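Local coordinates for protein butyryl-CoA dehydrogenase (Marinomonas mediterranea, PDB 6CXT) that belongs to the acyl-CoA dehydrogenase family of flavoproteins and binds flavin-adenine dinucleotide, at residues A248-I262 / I285-L299. Residues are numbered along the deposited sequence; the frame is centred on the assembly and turned at random.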
ATOM      1  N   ALA B 248     -23.877  -0.803   2.944  1.00 15.34           N
ATOM      2  CA  ALA B 248     -24.123   0.133   4.066  1.00 17.40           C
ATOM      3  C   ALA B 248     -23.887  -0.554   5.423  1.00 16.99           C
ATOM      4  O   ALA B 248     -23.433   0.096   6.373  1.00 17.91           O
ATOM      5  CB  ALA B 248     -25.532   0.685   3.998  1.00 15.70           C
ATOM      6  N   ILE B 249     -24.169  -1.867   5.505  1.00 15.66           N
ATOM      7  CA  ILE B 249     -23.908  -2.648   6.737  1.00 16.20           C
ATOM      8  C   ILE B 249     -22.458  -2.400   7.232  1.00 16.23           C
ATOM      9  O   ILE B 249     -22.202  -2.149   8.447  1.00 15.29           O
ATOM     10  CB  ILE B 249     -24.113  -4.165   6.534  1.00 16.90           C
ATOM     11  CG1 ILE B 249     -25.599  -4.477   6.188  1.00 16.57           C
ATOM     12  CG2 ILE B 249     -23.688  -4.934   7.781  1.00 17.35           C
ATOM     13  CD1 ILE B 249     -25.745  -5.886   5.605  1.00 16.82           C
ATOM     14  N   PHE B 250     -21.524  -2.494   6.304  1.00 16.06           N
ATOM     15  CA  PHE B 250     -20.104  -2.569   6.689  1.00 14.80           C
ATOM     16  C   PHE B 250     -19.559  -1.185   7.013  1.00 15.26           C
ATOM     17  O   PHE B 250     -18.578  -1.080   7.727  1.00 14.97           O
ATOM     18  CB  PHE B 250     -19.318  -3.171   5.538  1.00 14.82           C
ATOM     19  CG  PHE B 250     -19.932  -4.472   5.056  1.00 15.46           C
ATOM     20  CD1 PHE B 250     -20.243  -5.501   5.987  1.00 14.27           C
ATOM     21  CD2 PHE B 250     -20.209  -4.673   3.681  1.00 15.39           C
ATOM     22  CE1 PHE B 250     -20.882  -6.698   5.580  1.00 15.44           C
ATOM     23  CE2 PHE B 250     -20.789  -5.888   3.258  1.00 15.19           C
ATOM     24  CZ  PHE B 250     -21.157  -6.873   4.185  1.00 14.66           C
ATOM     25  N   VAL B 251     -20.169  -0.144   6.469  1.00 15.34           N
ATOM     26  CA  VAL B 251     -19.825   1.217   6.887  1.00 15.12           C
ATOM     27  C   VAL B 251     -20.187   1.369   8.382  1.00 16.45           C
ATOM     28  O   VAL B 251     -19.374   1.856   9.183  1.00 17.25           O
ATOM     29  CB  VAL B 251     -20.583   2.283   6.054  1.00 15.93           C
ATOM     30  CG1 VAL B 251     -20.422   3.684   6.664  1.00 15.12           C
ATOM     31  CG2 VAL B 251     -20.087   2.283   4.592  1.00 15.44           C
ATOM     32  N   GLY B 252     -21.377   0.927   8.785  1.00 16.25           N
ATOM     33  CA  GLY B 252     -21.695   0.878  10.217  1.00 16.44           C
ATOM     34  C   GLY B 252     -20.726  -0.007  11.009  1.00 16.71           C
ATOM     35  O   GLY B 252     -20.227   0.399  12.097  1.00 16.84           O
ATOM     36  N   ALA B 253     -20.429  -1.210  10.498  1.00 16.01           N
ATOM     37  CA  ALA B 253     -19.514  -2.085  11.211  1.00 16.78           C
ATOM     38  C   ALA B 253     -18.127  -1.387  11.404  1.00 15.49           C
ATOM     39  O   ALA B 253     -17.490  -1.546  12.456  1.00 15.93           O
ATOM     40  CB  ALA B 253     -19.351  -3.432  10.508  1.00 14.92           C
ATOM     41  N   MET B 254     -17.690  -0.630  10.417  1.00 14.98           N
ATOM     42  CA  MET B 254     -16.386   0.070  10.495  1.00 15.38           C
ATOM     43  C   MET B 254     -16.442   1.204  11.536  1.00 14.46           C
ATOM     44  O   MET B 254     -15.450   1.438  12.184  1.00 14.72           O
ATOM     45  CB  MET B 254     -15.963   0.625   9.113  1.00 14.64           C
ATOM     46  CG  MET B 254     -15.405  -0.543   8.263  1.00 15.72           C
ATOM     47  SD  MET B 254     -14.768   0.171   6.740  1.00 19.37           S
ATOM     48  CE  MET B 254     -16.270   0.498   5.792  1.00 15.11           C
ATOM     49  N   GLN B 255     -17.569   1.892  11.659  1.00 15.07           N
ATOM     50  CA  GLN B 255     -17.714   2.947  12.727  1.00 15.56           C
ATOM     51  C   GLN B 255     -17.521   2.287  14.081  1.00 16.53           C
ATOM     52  O   GLN B 255     -16.776   2.792  14.938  1.00 18.32           O
ATOM     53  CB  GLN B 255     -19.086   3.660  12.662  1.00 17.75           C
ATOM     54  CG  GLN B 255     -19.181   4.819  13.685  1.00 19.66           C
ATOM     55  CD  GLN B 255     -18.120   5.901  13.420  1.00 20.28           C
ATOM     56  OE1 GLN B 255     -18.121   6.520  12.356  1.00 22.73           O
ATOM     57  NE2 GLN B 255     -17.217   6.136  14.380  1.00 21.83           N
ATOM     58  N   ARG B 256     -18.090   1.090  14.241  1.00 16.44           N
ATOM     59  CA  ARG B 256     -17.906   0.311  15.461  1.00 17.19           C
ATOM     60  C   ARG B 256     -16.450  -0.099  15.715  1.00 17.88           C
ATOM     61  O   ARG B 256     -15.941   0.102  16.824  1.00 17.40           O
ATOM     62  CB  ARG B 256     -18.840  -0.921  15.534  1.00 16.86           C
ATOM     63  CG  ARG B 256     -18.599  -1.735  16.829  1.00 18.96           C
ATOM     64  CD  ARG B 256     -19.527  -2.982  16.970  1.00 19.24           C
ATOM     65  NE  ARG B 256     -19.351  -3.904  15.838  1.00 20.84           N
ATOM     66  CZ  ARG B 256     -20.268  -4.159  14.895  1.00 24.92           C
ATOM     67  NH1 ARG B 256     -21.498  -3.593  14.918  1.00 24.81           N
ATOM     68  NH2 ARG B 256     -19.973  -5.046  13.941  1.00 22.32           N
ATOM     69  N   ASP B 257     -15.786  -0.682  14.716  1.00 16.06           N
ATOM     70  CA  ASP B 257     -14.355  -0.943  14.789  1.00 17.53           C
ATOM     71  C   ASP B 257     -13.565   0.297  15.251  1.00 16.32           C
ATOM     72  O   ASP B 257     -12.707   0.208  16.137  1.00 16.07           O
ATOM     73  CB  ASP B 257     -13.777  -1.330  13.398  1.00 16.91           C
ATOM     74  CG  ASP B 257     -14.116  -2.784  12.974  1.00 22.09           C
ATOM     75  OD1 ASP B 257     -14.613  -3.592  13.828  1.00 20.65           O
ATOM     76  OD2 ASP B 257     -13.821  -3.122  11.773  1.00 20.60           O
ATOM     77  N   LEU B 258     -13.834   1.417  14.620  1.00 16.25           N
ATOM     78  CA  LEU B 258     -13.104   2.661  14.913  1.00 17.99           C
ATOM     79  C   LEU B 258     -13.339   3.114  16.367  1.00 16.50           C
ATOM     80  O   LEU B 258     -12.388   3.421  17.075  1.00 15.59           O
ATOM     81  CB  LEU B 258     -13.515   3.745  13.941  1.00 16.91           C
ATOM     82  CG  LEU B 258     -12.902   5.138  14.155  1.00 17.93           C
ATOM     83  CD1 LEU B 258     -11.366   5.050  14.069  1.00 19.65           C
ATOM     84  CD2 LEU B 258     -13.422   6.104  13.077  1.00 16.71           C
ATOM     85  N   ASN B 259     -14.596   3.152  16.768  1.00 18.54           N
ATOM     86  CA  ASN B 259     -14.980   3.478  18.170  1.00 19.37           C
ATOM     87  C   ASN B 259     -14.306   2.588  19.160  1.00 18.86           C
ATOM     88  O   ASN B 259     -13.755   3.075  20.173  1.00 17.76           O
ATOM     89  CB  ASN B 259     -16.498   3.386  18.354  1.00 19.65           C
ATOM     90  CG  ASN B 259     -17.223   4.486  17.665  1.00 20.72           C
ATOM     91  OD1 ASN B 259     -16.634   5.447  17.198  1.00 24.36           O
ATOM     92  ND2 ASN B 259     -18.519   4.319  17.519  1.00 24.60           N
ATOM     93  N   GLN B 260     -14.312   1.278  18.897  1.00 18.08           N
ATOM     94  CA  GLN B 260     -13.582   0.324  19.747  1.00 17.77           C
ATOM     95  C   GLN B 260     -12.062   0.590  19.790  1.00 19.35           C
ATOM     96  O   GLN B 260     -11.457   0.565  20.862  1.00 17.27           O
ATOM     97  CB  GLN B 260     -13.825  -1.156  19.347  1.00 18.85           C
ATOM     98  CG  GLN B 260     -15.252  -1.584  19.658  1.00 21.07           C
ATOM     99  CD  GLN B 260     -15.634  -2.911  19.020  1.00 26.44           C
ATOM    100  OE1 GLN B 260     -14.923  -3.454  18.163  1.00 24.37           O
ATOM    101  NE2 GLN B 260     -16.797  -3.400  19.391  1.00 25.42           N
ATOM    102  N   CYS B 261     -11.422   0.822  18.645  1.00 16.49           N
ATOM    103  CA  CYS B 261      -9.981   1.128  18.657  1.00 15.22           C
ATOM    104  C   CYS B 261      -9.657   2.443  19.441  1.00 17.12           C
ATOM    105  O   CYS B 261      -8.617   2.491  20.067  1.00 18.10           O
ATOM    106  CB  CYS B 261      -9.435   1.280  17.211  1.00 16.30           C
ATOM    107  SG  CYS B 261      -9.381  -0.401  16.512  1.00 18.29           S
ATOM    108  N   ILE B 262     -10.503   3.452  19.336  1.00 14.80           N
ATOM    109  CA  ILE B 262     -10.215   4.759  19.987  1.00 17.94           C
ATOM    110  C   ILE B 262     -10.297   4.533  21.500  1.00 19.39           C
ATOM    111  O   ILE B 262      -9.363   4.861  22.243  1.00 19.97           O
ATOM    112  CB  ILE B 262     -11.183   5.846  19.510  1.00 17.13           C
ATOM    113  CG1 ILE B 262     -10.893   6.195  18.008  1.00 16.66           C
ATOM    114  CG2 ILE B 262     -11.070   7.100  20.391  1.00 16.64           C
ATOM    115  CD1 ILE B 262     -11.997   7.054  17.410  1.00 17.44           C
ATOM    116  N   ILE B 285      -4.962   4.471  13.494  1.00 13.76           N
ATOM    117  CA  ILE B 285      -6.377   4.813  13.753  1.00 14.81           C
ATOM    118  C   ILE B 285      -6.845   6.007  12.920  1.00 13.52           C
ATOM    119  O   ILE B 285      -8.019   6.025  12.426  1.00 13.43           O
ATOM    120  CB  ILE B 285      -6.630   5.012  15.283  1.00 13.49           C
ATOM    121  CG1 ILE B 285      -6.352   3.674  15.968  1.00 15.38           C
ATOM    122  CG2 ILE B 285      -8.091   5.425  15.574  1.00 15.29           C
ATOM    123  CD1 ILE B 285      -6.352   3.751  17.515  1.00 17.73           C
ATOM    124  N   ALA B 286      -5.973   7.002  12.750  1.00 12.79           N
ATOM    125  CA  ALA B 286      -6.332   8.144  11.929  1.00 13.28           C
ATOM    126  C   ALA B 286      -6.712   7.664  10.492  1.00 14.65           C
ATOM    127  O   ALA B 286      -7.699   8.084   9.927  1.00 14.50           O
ATOM    128  CB  ALA B 286      -5.169   9.123  11.836  1.00 13.77           C
ATOM    129  N   ASP B 287      -5.929   6.741   9.967  1.00 15.17           N
ATOM    130  CA  ASP B 287      -6.211   6.225   8.616  1.00 16.11           C
ATOM    131  C   ASP B 287      -7.478   5.388   8.583  1.00 15.27           C
ATOM    132  O   ASP B 287      -8.167   5.395   7.564  1.00 15.33           O
ATOM    133  CB  ASP B 287      -5.038   5.402   8.079  1.00 15.41           C
ATOM    134  CG  ASP B 287      -3.837   6.241   7.673  1.00 18.83           C
ATOM    135  OD1 ASP B 287      -3.959   7.468   7.399  1.00 19.80           O
ATOM    136  OD2 ASP B 287      -2.701   5.660   7.676  1.00 20.27           O
ATOM    137  N   MET B 288      -7.820   4.677   9.662  1.00 14.02           N
ATOM    138  CA  MET B 288      -9.142   4.019   9.714  1.00 15.56           C
ATOM    139  C   MET B 288     -10.230   5.090   9.626  1.00 14.96           C
ATOM    140  O   MET B 288     -11.250   4.914   8.934  1.00 14.71           O
ATOM    141  CB  MET B 288      -9.302   3.232  11.035  1.00 15.35           C
ATOM    142  CG  MET B 288      -8.355   2.057  11.193  1.00 16.34           C
ATOM    143  SD  MET B 288      -8.435   1.340  12.877  1.00 18.22           S
ATOM    144  CE  MET B 288     -10.086   0.644  12.810  1.00 14.35           C
ATOM    145  N   GLY B 289     -10.034   6.216  10.319  1.00 15.53           N
ATOM    146  CA  GLY B 289     -11.066   7.290  10.282  1.00 14.73           C
ATOM    147  C   GLY B 289     -11.174   7.893   8.870  1.00 15.11           C
ATOM    148  O   GLY B 289     -12.277   8.162   8.361  1.00 15.02           O
ATOM    149  N   VAL B 290     -10.028   8.089   8.243  1.00 14.69           N
ATOM    150  CA  VAL B 290     -10.002   8.638   6.874  1.00 14.28           C
ATOM    151  C   VAL B 290     -10.748   7.691   5.886  1.00 14.78           C
ATOM    152  O   VAL B 290     -11.652   8.122   5.129  1.00 15.19           O
ATOM    153  CB  VAL B 290      -8.565   8.881   6.395  1.00 15.42           C
ATOM    154  CG1 VAL B 290      -8.554   9.320   4.899  1.00 15.14           C
ATOM    155  CG2 VAL B 290      -7.876   9.944   7.301  1.00 15.44           C
ATOM    156  N   ARG B 291     -10.340   6.435   5.902  1.00 14.72           N
ATOM    157  CA  ARG B 291     -10.932   5.472   4.974  1.00 15.20           C
ATOM    158  C   ARG B 291     -12.443   5.301   5.233  1.00 16.13           C
ATOM    159  O   ARG B 291     -13.205   5.132   4.284  1.00 14.92           O
ATOM    160  CB  ARG B 291     -10.195   4.128   5.071  1.00 13.76           C
ATOM    161  CG  ARG B 291      -8.772   4.218   4.462  1.00 16.60           C
ATOM    162  CD  ARG B 291      -8.161   2.784   4.406  1.00 16.06           C
ATOM    163  NE  ARG B 291      -8.330   2.060   5.708  1.00 16.19           N
ATOM    164  CZ  ARG B 291      -7.367   1.862   6.627  1.00 17.56           C
ATOM    165  NH1 ARG B 291      -6.150   2.352   6.439  1.00 15.10           N
ATOM    166  NH2 ARG B 291      -7.663   1.188   7.758  1.00 17.78           N
ATOM    167  N   LEU B 292     -12.864   5.423   6.500  1.00 14.33           N
ATOM    168  CA  LEU B 292     -14.262   5.338   6.818  1.00 14.67           C
ATOM    169  C   LEU B 292     -15.055   6.565   6.337  1.00 15.94           C
ATOM    170  O   LEU B 292     -16.143   6.425   5.742  1.00 16.44           O
ATOM    171  CB  LEU B 292     -14.435   5.136   8.331  1.00 15.81           C
ATOM    172  CG  LEU B 292     -15.895   5.132   8.832  1.00 17.31           C
ATOM    173  CD1 LEU B 292     -16.718   4.046   8.085  1.00 16.21           C
ATOM    174  CD2 LEU B 292     -15.884   4.803  10.326  1.00 17.19           C
ATOM    175  N   GLU B 293     -14.540   7.775   6.584  1.00 14.94           N
ATOM    176  CA  GLU B 293     -15.248   8.972   6.058  1.00 15.85           C
ATOM    177  C   GLU B 293     -15.409   8.873   4.548  1.00 15.43           C
ATOM    178  O   GLU B 293     -16.490   9.131   4.004  1.00 16.00           O
ATOM    179  CB  GLU B 293     -14.557  10.306   6.436  1.00 17.16           C
ATOM    180  CG  GLU B 293     -15.439  11.499   6.035  1.00 18.46           C
ATOM    181  CD  GLU B 293     -14.687  12.835   6.001  1.00 21.60           C
ATOM    182  OE1 GLU B 293     -14.202  13.217   4.912  1.00 21.63           O
ATOM    183  OE2 GLU B 293     -14.552  13.487   7.069  1.00 21.09           O
ATOM    184  N   SER B 294     -14.320   8.493   3.888  1.00 15.84           N
ATOM    185  CA  SER B 294     -14.315   8.296   2.471  1.00 16.30           C
ATOM    186  C   SER B 294     -15.384   7.267   2.023  1.00 15.97           C
ATOM    187  O   SER B 294     -16.198   7.586   1.139  1.00 15.63           O
ATOM    188  CB  SER B 294     -12.940   7.780   2.072  1.00 17.31           C
ATOM    189  OG  SER B 294     -12.940   7.393   0.691  1.00 22.24           O
ATOM    190  N   ALA B 295     -15.373   6.069   2.621  1.00 15.83           N
ATOM    191  CA  ALA B 295     -16.300   4.981   2.189  1.00 15.47           C
ATOM    192  C   ALA B 295     -17.764   5.410   2.411  1.00 16.36           C
ATOM    193  O   ALA B 295     -18.637   5.162   1.539  1.00 15.83           O
ATOM    194  CB  ALA B 295     -15.986   3.698   2.945  1.00 14.79           C
ATOM    195  N   ARG B 296     -18.027   6.078   3.548  1.00 16.14           N
ATOM    196  CA  ARG B 296     -19.377   6.561   3.898  1.00 17.49           C
ATOM    197  C   ARG B 296     -19.863   7.598   2.883  1.00 17.65           C
ATOM    198  O   ARG B 296     -21.014   7.552   2.449  1.00 17.74           O
ATOM    199  CB  ARG B 296     -19.405   7.137   5.324  1.00 16.69           C
ATOM    200  CG  ARG B 296     -20.767   7.663   5.710  1.00 19.46           C
ATOM    201  CD  ARG B 296     -20.809   8.213   7.115  1.00 19.50           C
ATOM    202  NE  ARG B 296     -20.620   7.177   8.125  1.00 20.30           N
ATOM    203  CZ  ARG B 296     -19.639   7.168   9.012  1.00 22.90           C
ATOM    204  NH1 ARG B 296     -18.711   8.134   9.018  1.00 22.55           N
ATOM    205  NH2 ARG B 296     -19.599   6.228   9.935  1.00 22.18           N
ATOM    206  N   LEU B 297     -19.019   8.573   2.550  1.00 16.35           N
ATOM    207  CA  LEU B 297     -19.388   9.577   1.548  1.00 16.84           C
ATOM    208  C   LEU B 297     -19.655   8.915   0.175  1.00 17.19           C
ATOM    209  O   LEU B 297     -20.519   9.370  -0.555  1.00 17.68           O
ATOM    210  CB  LEU B 297     -18.254  10.613   1.381  1.00 16.51           C
ATOM    211  CG  LEU B 297     -18.153  11.566   2.639  1.00 19.85           C
ATOM    212  CD1 LEU B 297     -16.891  12.444   2.604  1.00 18.52           C
ATOM    213  CD2 LEU B 297     -19.397  12.467   2.762  1.00 19.28           C
ATOM    214  N   MET B 298     -18.824   7.937  -0.209  1.00 15.47           N
ATOM    215  CA  MET B 298     -18.999   7.223  -1.457  1.00 16.52           C
ATOM    216  C   MET B 298     -20.314   6.476  -1.495  1.00 17.03           C
ATOM    217  O   MET B 298     -20.941   6.455  -2.542  1.00 16.84           O
ATOM    218  CB  MET B 298     -17.811   6.268  -1.719  1.00 16.60           C
ATOM    219  CG  MET B 298     -16.600   7.166  -1.943  1.00 20.22           C
ATOM    220  SD  MET B 298     -15.140   6.156  -2.177  1.00 23.23           S
ATOM    221  CE  MET B 298     -15.384   5.556  -3.835  1.00 20.25           C
ATOM    222  N   LEU B 299     -20.711   5.916  -0.351  1.00 15.54           N
ATOM    223  CA  LEU B 299     -22.012   5.236  -0.218  1.00 16.43           C
ATOM    224  C   LEU B 299     -23.152   6.243  -0.415  1.00 16.18           C
ATOM    225  O   LEU B 299     -24.085   5.991  -1.189  1.00 16.52           O
ATOM    226  CB  LEU B 299     -22.050   4.605   1.199  1.00 16.31           C
ATOM    227  CG  LEU B 299     -23.406   4.051   1.680  1.00 16.85           C
ATOM    228  CD1 LEU B 299     -23.844   2.865   0.791  1.00 16.67           C
ATOM    229  CD2 LEU B 299     -23.405   3.739   3.192  1.00 17.17           C
TER
HETATM  230  O   HOH W   1     -16.716   8.329  11.045  1.00 26.74           O
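Two antiparallel helices of the C-terminal helical domain of the acyl-CoA dehydrogenase fold, 248-262 and 285-299, pack with their axes 10.0 Å apart at closest approach and a crossing angle of -156°. Two leucines in the middle of the seam pack as knobs into holes. Leu292 sits among Val251, Met254, Gln255 and Leu258; the two branches of Leu292 diverge, CD1 going to Met254 CB at 3.7 Å and CD2 lying against Gln255. Leu258 returns the fit among Ile285, Met288, Gly289 and Leu292: its CD1 lies 3.6 Å from Ile285 CG2, while its CD2 settles over Gly289 CA at 3.8 Å, where no side chain intervenes. At one end Leu299 CD2 touches Ala248 CB; at the other, the Met288 CE methyl meets Cys261 SG at 3.9 Å.

Polar chemistry is concentrated along one border. Arg296 NH2 donates to Gln255 OE1 at 2.9 Å, on a lone pair in the carbonyl plane, with amide and guanidinium only 14° from coplanar. A water bridges the same two groups, donating to Gln255 OE1 at 2.6 Å and accepting from Arg296 NH1. The bend of Gln255 at chi2 (61°) helps bring its amide to this border, and its NE2 donates to Asn259 OD1 one turn further along the same helix, approaching from above the carbonyl plane. Arg296 NE forms a salt bridge with Glu72 of helix 64-77, linking the pair to the N-terminal domain. Two bonds on Gln255 OE1 and one on NE2 therefore fix which way the amide faces, and the guanidinium, held at all three nitrogens, gives the largely apolar seam a polar edge.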